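Local coordinates for protein glycosyl hydrolase 25 (Streptococcus pneumoniae, PDB 4FF5) that probably hydrolyses glycosidic bonds in bacterial cell-wall peptidoglycan, as related family 25 enzymes do, and takes part in host-cell invasion as a virulence factor, at residues I66-L71 with Q112-P117; S72-G77 with K236-D241; A172-A175 with N181-I184. All coordinates share one frame; numbering follows the deposited sequence.

Contact 1: residues I66-L71 with Q112-P117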
# COMPACT_ATOMS: atom_id res chain seq x y z
N ILE A 66 -6.36 -17.92 -0.79
CA ILE A 66 -6.69 -17.08 -1.95
C ILE A 66 -6.70 -17.85 -3.28
O ILE A 66 -5.68 -18.42 -3.68
CB ILE A 66 -5.73 -15.88 -2.09
CG1 ILE A 66 -5.77 -15.01 -0.83
CG2 ILE A 66 -6.09 -15.06 -3.33
CD1 ILE A 66 -4.59 -14.06 -0.71
N ASN A 67 -7.86 -17.82 -3.95
CA ASN A 67 -7.95 -18.28 -5.32
C ASN A 67 -7.46 -17.15 -6.22
O ASN A 67 -8.23 -16.27 -6.61
CB ASN A 67 -9.40 -18.71 -5.65
CG ASN A 67 -9.55 -19.24 -7.06
OD1 ASN A 67 -8.64 -19.12 -7.87
ND2 ASN A 67 -10.73 -19.80 -7.37
N TYR A 68 -6.17 -17.16 -6.55
CA TYR A 68 -5.59 -16.01 -7.28
C TYR A 68 -6.20 -15.83 -8.67
O TYR A 68 -6.40 -14.70 -9.10
CB TYR A 68 -4.07 -16.05 -7.35
CG TYR A 68 -3.37 -15.78 -6.03
CD1 TYR A 68 -3.16 -14.46 -5.57
CD2 TYR A 68 -2.89 -16.84 -5.25
CE1 TYR A 68 -2.50 -14.22 -4.37
CE2 TYR A 68 -2.23 -16.61 -4.05
CZ TYR A 68 -2.04 -15.30 -3.60
OH TYR A 68 -1.38 -15.10 -2.41
N ASP A 69 -6.49 -16.95 -9.34
CA ASP A 69 -7.23 -16.91 -10.62
C ASP A 69 -8.50 -16.07 -10.51
O ASP A 69 -8.73 -15.17 -11.33
CB ASP A 69 -7.58 -18.33 -11.12
CG ASP A 69 -6.36 -19.11 -11.58
OD1 ASP A 69 -5.32 -18.49 -11.86
OD2 ASP A 69 -6.44 -20.36 -11.68
N ALA A 70 -9.32 -16.36 -9.51
CA ALA A 70 -10.57 -15.63 -9.32
C ALA A 70 -10.32 -14.18 -8.88
O ALA A 70 -10.95 -13.23 -9.40
CB ALA A 70 -11.46 -16.34 -8.30
N LEU A 71 -9.40 -14.00 -7.95
CA LEU A 71 -9.17 -12.67 -7.37
C LEU A 71 -8.67 -11.68 -8.41
O LEU A 71 -9.13 -10.53 -8.45
CB LEU A 71 -8.24 -12.77 -6.15
CG LEU A 71 -8.22 -11.58 -5.17
CD1 LEU A 71 -9.35 -11.65 -4.14
CD2 LEU A 71 -6.89 -11.50 -4.45
N GLN A 112 1.33 -10.86 -10.10
CA GLN A 112 2.07 -10.39 -11.27
C GLN A 112 1.97 -11.37 -12.44
O GLN A 112 1.87 -10.95 -13.59
CB GLN A 112 3.54 -10.13 -10.93
CG GLN A 112 3.72 -8.84 -10.15
CD GLN A 112 5.16 -8.47 -9.94
OE1 GLN A 112 6.04 -9.33 -9.88
NE2 GLN A 112 5.41 -7.18 -9.80
N LYS A 113 1.99 -12.66 -12.13
CA LYS A 113 1.90 -13.69 -13.17
C LYS A 113 0.54 -13.64 -13.86
O LYS A 113 0.39 -14.09 -14.98
CB LYS A 113 2.18 -15.08 -12.61
CG LYS A 113 1.05 -15.69 -11.78
N ARG A 114 -0.44 -13.04 -13.19
CA ARG A 114 -1.79 -12.89 -13.75
C ARG A 114 -2.02 -11.47 -14.27
O ARG A 114 -3.17 -11.03 -14.46
CB ARG A 114 -2.85 -13.34 -12.74
CG ARG A 114 -2.76 -14.83 -12.41
CD ARG A 114 -3.56 -15.20 -11.17
NE ARG A 114 -3.62 -16.65 -10.95
CZ ARG A 114 -2.67 -17.36 -10.34
NH1 ARG A 114 -1.56 -16.78 -9.90
NH2 ARG A 114 -2.82 -18.67 -10.18
N ASN A 115 -0.92 -10.77 -14.54
CA ASN A 115 -0.91 -9.45 -15.18
C ASN A 115 -1.52 -8.32 -14.34
O ASN A 115 -1.81 -7.26 -14.86
CB ASN A 115 -1.56 -9.49 -16.58
CG ASN A 115 -0.61 -10.00 -17.65
OD1 ASN A 115 0.44 -10.56 -17.35
ND2 ASN A 115 -0.99 -9.83 -18.92
N VAL A 116 -1.72 -8.57 -13.04
CA VAL A 116 -2.19 -7.52 -12.12
C VAL A 116 -1.00 -6.66 -11.74
O VAL A 116 0.08 -7.18 -11.40
CB VAL A 116 -2.79 -8.10 -10.81
CG1 VAL A 116 -3.31 -6.98 -9.89
CG2 VAL A 116 -3.89 -9.10 -11.10
N PRO A 117 -1.16 -5.32 -11.80
CA PRO A 117 -0.05 -4.52 -11.33
C PRO A 117 -0.05 -4.47 -9.79
O PRO A 117 -1.11 -4.41 -9.15
CB PRO A 117 -0.31 -3.16 -11.97
CG PRO A 117 -1.79 -3.09 -12.11
CD PRO A 117 -2.25 -4.50 -12.36

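Contact 2: residues S72-G77 with K236-D241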
# COMPACT_ATOMS: atom_id res chain seq x y z
N SER A 72 -7.74 -12.11 -9.27
CA SER A 72 -7.09 -11.22 -10.25
C SER A 72 -8.03 -10.63 -11.30
O SER A 72 -7.79 -9.52 -11.82
CB SER A 72 -5.92 -11.94 -10.95
OG SER A 72 -6.40 -12.97 -11.79
N GLN A 73 -9.10 -11.36 -11.61
CA GLN A 73 -10.10 -10.87 -12.56
C GLN A 73 -11.18 -10.00 -11.89
O GLN A 73 -11.98 -9.35 -12.59
CB GLN A 73 -10.72 -12.00 -13.41
CG GLN A 73 -9.74 -12.88 -14.18
CD GLN A 73 -8.70 -12.11 -15.00
OE1 GLN A 73 -9.03 -11.31 -15.88
NE2 GLN A 73 -7.42 -12.38 -14.73
N ASN A 74 -11.16 -9.95 -10.55
CA ASN A 74 -12.08 -9.12 -9.75
C ASN A 74 -11.43 -7.84 -9.16
O ASN A 74 -12.07 -7.10 -8.41
CB ASN A 74 -12.73 -9.96 -8.63
CG ASN A 74 -13.74 -10.98 -9.16
OD1 ASN A 74 -14.55 -10.67 -10.02
ND2 ASN A 74 -13.70 -12.20 -8.63
N ILE A 75 -10.17 -7.59 -9.51
CA ILE A 75 -9.46 -6.39 -9.04
C ILE A 75 -8.73 -5.66 -10.17
O ILE A 75 -8.45 -6.24 -11.22
CB ILE A 75 -8.48 -6.72 -7.88
CG1 ILE A 75 -7.33 -7.63 -8.35
CG2 ILE A 75 -9.25 -7.34 -6.72
CD1 ILE A 75 -6.23 -7.86 -7.33
N SER A 76 -8.40 -4.38 -9.94
CA SER A 76 -7.64 -3.61 -10.91
C SER A 76 -6.16 -3.52 -10.55
O SER A 76 -5.31 -3.37 -11.43
CB SER A 76 -8.25 -2.21 -11.08
OG SER A 76 -8.37 -1.55 -9.83
N GLY A 77 -5.86 -3.61 -9.26
CA GLY A 77 -4.48 -3.51 -8.77
C GLY A 77 -4.39 -3.98 -7.32
O GLY A 77 -5.42 -4.20 -6.65
N LYS A 236 -15.42 -7.66 0.80
CA LYS A 236 -15.51 -9.07 0.40
C LYS A 236 -15.43 -9.11 -1.11
O LYS A 236 -16.25 -8.48 -1.78
CB LYS A 236 -16.82 -9.71 0.88
CG LYS A 236 -16.94 -9.79 2.39
CD LYS A 236 -16.26 -11.03 2.95
CE LYS A 236 -16.07 -10.91 4.45
NZ LYS A 236 -15.86 -12.25 5.07
N ILE A 237 -14.43 -9.83 -1.63
CA ILE A 237 -14.24 -9.99 -3.07
C ILE A 237 -14.17 -11.48 -3.42
O ILE A 237 -13.55 -12.27 -2.70
CB ILE A 237 -12.97 -9.29 -3.58
CG1 ILE A 237 -13.05 -7.78 -3.34
CG2 ILE A 237 -12.75 -9.55 -5.07
CD1 ILE A 237 -11.93 -6.98 -3.97
N ALA A 238 -14.82 -11.86 -4.52
CA ALA A 238 -14.83 -13.25 -4.98
C ALA A 238 -13.40 -13.77 -5.19
O ALA A 238 -12.60 -13.14 -5.88
CB ALA A 238 -15.65 -13.37 -6.26
N GLY A 239 -13.10 -14.94 -4.61
CA GLY A 239 -11.76 -15.51 -4.68
C GLY A 239 -11.09 -15.56 -3.31
O GLY A 239 -10.02 -16.14 -3.17
N PHE A 240 -11.74 -14.95 -2.32
CA PHE A 240 -11.25 -14.91 -0.93
C PHE A 240 -12.43 -14.76 0.02
O PHE A 240 -13.28 -13.90 -0.17
CB PHE A 240 -10.22 -13.77 -0.74
CG PHE A 240 -9.57 -13.71 0.63
CD1 PHE A 240 -8.87 -14.81 1.14
CD2 PHE A 240 -9.60 -12.55 1.38
CE1 PHE A 240 -8.29 -14.76 2.40
CE2 PHE A 240 -9.01 -12.48 2.63
CZ PHE A 240 -8.34 -13.59 3.14
N ASP A 241 -12.47 -15.60 1.05
CA ASP A 241 -13.63 -15.67 1.95
C ASP A 241 -13.64 -14.63 3.08
O ASP A 241 -14.70 -14.35 3.65
CB ASP A 241 -13.73 -17.07 2.57
CG ASP A 241 -14.09 -18.15 1.56
OD1 ASP A 241 -14.52 -17.85 0.43
OD2 ASP A 241 -13.95 -19.33 1.92

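Contact 3: residues A172-A175 with N181-I184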
# COMPACT_ATOMS: atom_id res chain seq x y z
N ALA A 172 13.52 9.64 2.62
CA ALA A 172 14.83 10.02 2.09
C ALA A 172 15.73 8.80 1.85
O ALA A 172 16.41 8.71 0.81
CB ALA A 172 15.53 10.99 3.04
N LYS A 173 15.75 7.87 2.80
CA LYS A 173 16.58 6.68 2.63
C LYS A 173 16.10 5.85 1.44
O LYS A 173 16.91 5.40 0.61
CB LYS A 173 16.65 5.85 3.91
CG LYS A 173 17.52 4.60 3.80
CD LYS A 173 19.01 4.98 3.83
CE LYS A 173 19.88 3.74 3.99
NZ LYS A 173 21.31 4.13 4.09
N LEU A 174 14.79 5.66 1.33
CA LEU A 174 14.22 4.89 0.24
C LEU A 174 14.58 5.51 -1.11
O LEU A 174 14.96 4.80 -2.04
CB LEU A 174 12.70 4.82 0.41
CG LEU A 174 11.89 3.78 -0.34
CD1 LEU A 174 12.44 2.39 -0.08
CD2 LEU A 174 10.43 3.87 0.09
N ALA A 175 14.47 6.84 -1.20
CA ALA A 175 14.85 7.58 -2.42
C ALA A 175 16.30 7.34 -2.80
O ALA A 175 16.60 7.00 -3.95
CB ALA A 175 14.59 9.08 -2.23
N ASN A 181 8.88 6.14 -7.09
CA ASN A 181 7.48 6.31 -6.74
C ASN A 181 7.39 6.03 -5.26
O ASN A 181 7.47 4.87 -4.84
CB ASN A 181 6.60 5.35 -7.56
CG ASN A 181 6.73 5.58 -9.06
OD1 ASN A 181 7.15 6.66 -9.50
ND2 ASN A 181 6.36 4.58 -9.84
N ILE A 182 7.30 7.10 -4.47
CA ILE A 182 7.23 6.97 -3.01
C ILE A 182 6.02 7.75 -2.48
O ILE A 182 6.01 8.99 -2.48
CB ILE A 182 8.50 7.44 -2.28
CG1 ILE A 182 9.76 6.83 -2.89
CG2 ILE A 182 8.45 7.03 -0.81
CD1 ILE A 182 11.01 7.31 -2.17
N GLY A 183 5.01 7.00 -2.04
CA GLY A 183 3.78 7.61 -1.58
C GLY A 183 3.61 7.42 -0.10
O GLY A 183 4.30 6.59 0.51
N ILE A 184 2.71 8.19 0.49
CA ILE A 184 2.43 8.07 1.94
C ILE A 184 0.95 7.75 2.19
O ILE A 184 0.08 8.37 1.64
CB ILE A 184 2.87 9.34 2.75
CG1 ILE A 184 2.56 9.13 4.24
CG2 ILE A 184 2.18 10.60 2.19
CD1 ILE A 184 3.16 10.17 5.17

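Contact 1: residues I66-L71 with Q112-P117
Asp-69 and Arg-114 form a salt bridge between the first turn of helix 68-73 and the loop that follows helix 104-112. One carboxylate oxygen does the work. Asp-69 OD1 accepts from Arg-114 NE at 2.7 Å, with an N-H...O angle of 156°. Asp-69 OD1 also takes a weak bond from Arg-114 NH2 at 3.0 Å. The oxygen lies near the guanidinium plane, at its edge, and NE reaches it on the anti side, tilted from the carboxylate plane. The two flat groups are not coplanar, their planes being 46° apart.

Tyr-68 supplies the other half of the contact. Tyr-68 CB sits over the centre of one guanidinium face, 3.6 Å from Arg-114 CZ. From CB the ring leads away from the 112-117 segment, towards helix 104-112, and its hydroxyl is hydrogen-bonded to His-107.

The chain of Arg-114 is extended from CG to NE, and this carries the guanidinium across to the helix. Its NH1 has a second salt bridge, to Glu-110. Two carboxylates thus grip the group and should fix its rotation. Asp-69 lies near the start of its helix, where a negative charge is probably favoured.

Asn-67 is the N-cap of that helix, and Asn-67 OD1 accepts from Ala-70 N at 3.3 Å. On the other side a Schellman motif closes helix 104-112, with Asn-115 at positive phi. The contact therefore links the capped start of one helix to the Schellman end of another, on the outside of the family's TIM barrel.

Contact 2: residues S72-G77 with K236-D241
Asn-74, Ile-237 and Ala-238 carry this contact. Asn-74 lies in the segment that leads from helix 68-73 to strand 77-84, and its side chain points at the turn formed by Ile-237 to Phe-240. Asn-74 ND2 donates to Ala-238 O at 3.1 Å, with an N-H...O angle of 148°. The donor approaches from above the carbonyl plane, 42° out of it. Asn-74 ND2 also lies 3.3 Å from Ala-238 CB, so the amide nitrogen is pressed against the methyl group as well as the carbonyl oxygen.

Ile-237 uses both of its branches. Ile-237 CG2 packs on Asn-74 CB at 3.6 Å. Ile-237 CD1 meets Ile-75 CG2 at 3.9 Å, where the two isoleucine side chains run roughly perpendicular. At chi1 -62° CG2 is anti to the backbone N and is the branch turned to Asn-74, while CG1 carries CD1 to Ile-75.

The turn is of type II, closed by a bond from Phe-240 N to Ile-237 O at 3.3 Å. Gly-239 takes the positive phi that this turn calls for, an angle at which a CB would jam against the preceding carbonyl oxygen.

Ile-237 also packs on Leu-71 of helix 68-73, on Ile-55 of strand 54-57, and on Leu-244 and Ile-246 of strand 244-249. The turn thus lies against helix 68-73 and Asn-74, beside the seam where strands 54-57 and 244-249 pair.

Contact 3: residues A172-A175 with N181-I184
Ile-182, the first residue of strand 182-186, pushes its side chain against Leu-174 and Ala-175 of helix 163-177. The tight part is formed by the Leu-174 side chain and the backbone of Ala-175. Ile-182 CD1 lies 3.6 Å from Ala-175 N and 3.9 Å from Ala-175 CA, so it packs on the main chain as well as on side chains. Ile-182 CD1 also touches Leu-174 CB at 4.0 Å.

The second branch of Ile-182 has a different partner. Ile-182 CG2 meets Leu-174 CD2 at 3.8 Å. The leucine and the isoleucine lie side by side, pointing opposite ways. Leu-174 CG stands anti to the backbone N (chi1 -163°), which turns the branched end towards the strand. For Ile-182 it is CG2 that is anti to N, while CG1 lies beside N (chi1 -50°) and carries CD1 to the helix. Both side chains are buried. Leu-174 is further walled in by Tyr-140 of helix 129-143 and by Leu-153 of strand 151-155, and Ile-182 also touches Leu-153.

The looser rim is the methyl group of Ala-175. This residue is partly exposed, with Ala-175 CB 4.0 Å from Ile-182 CD1. On the helix face turned from the strand, Lys-173 packs on Glu-133, Ala-136 and Glu-137 of helix 129-143. The contact is van der Waals packing, mostly between apolar side chains.

Strand 151-155, helix 163-177 and strand 182-186 form a beta-alpha-beta unit with its two strands adjacent and parallel. Here the returning strand is packed against the C-terminal part of the connecting helix, in the layer between the helices and the outside of the sheet that is characteristic of a TIM barrel.

Contacts 1 and 2 are neighbours, with centres about 8 Å apart. Both use helix 68-73, and their segments alternate along the chain. They touch directly: Asn-67 N lies 2.8 Å from Gly-239 O, a probable hydrogen bond, and Val-116 packs on Ser-72. Contact 3 is on the opposite side of the chain's centre, its centre about 26 Å from that of contact 1 and about 28 Å from that of contact 2. It follows contact 1 in sequence and is nested within the long loop closed by contact 2. The first two fasten a short helix and its loops on one flank of the TIM barrel; the third packs a helix on a strand on the other.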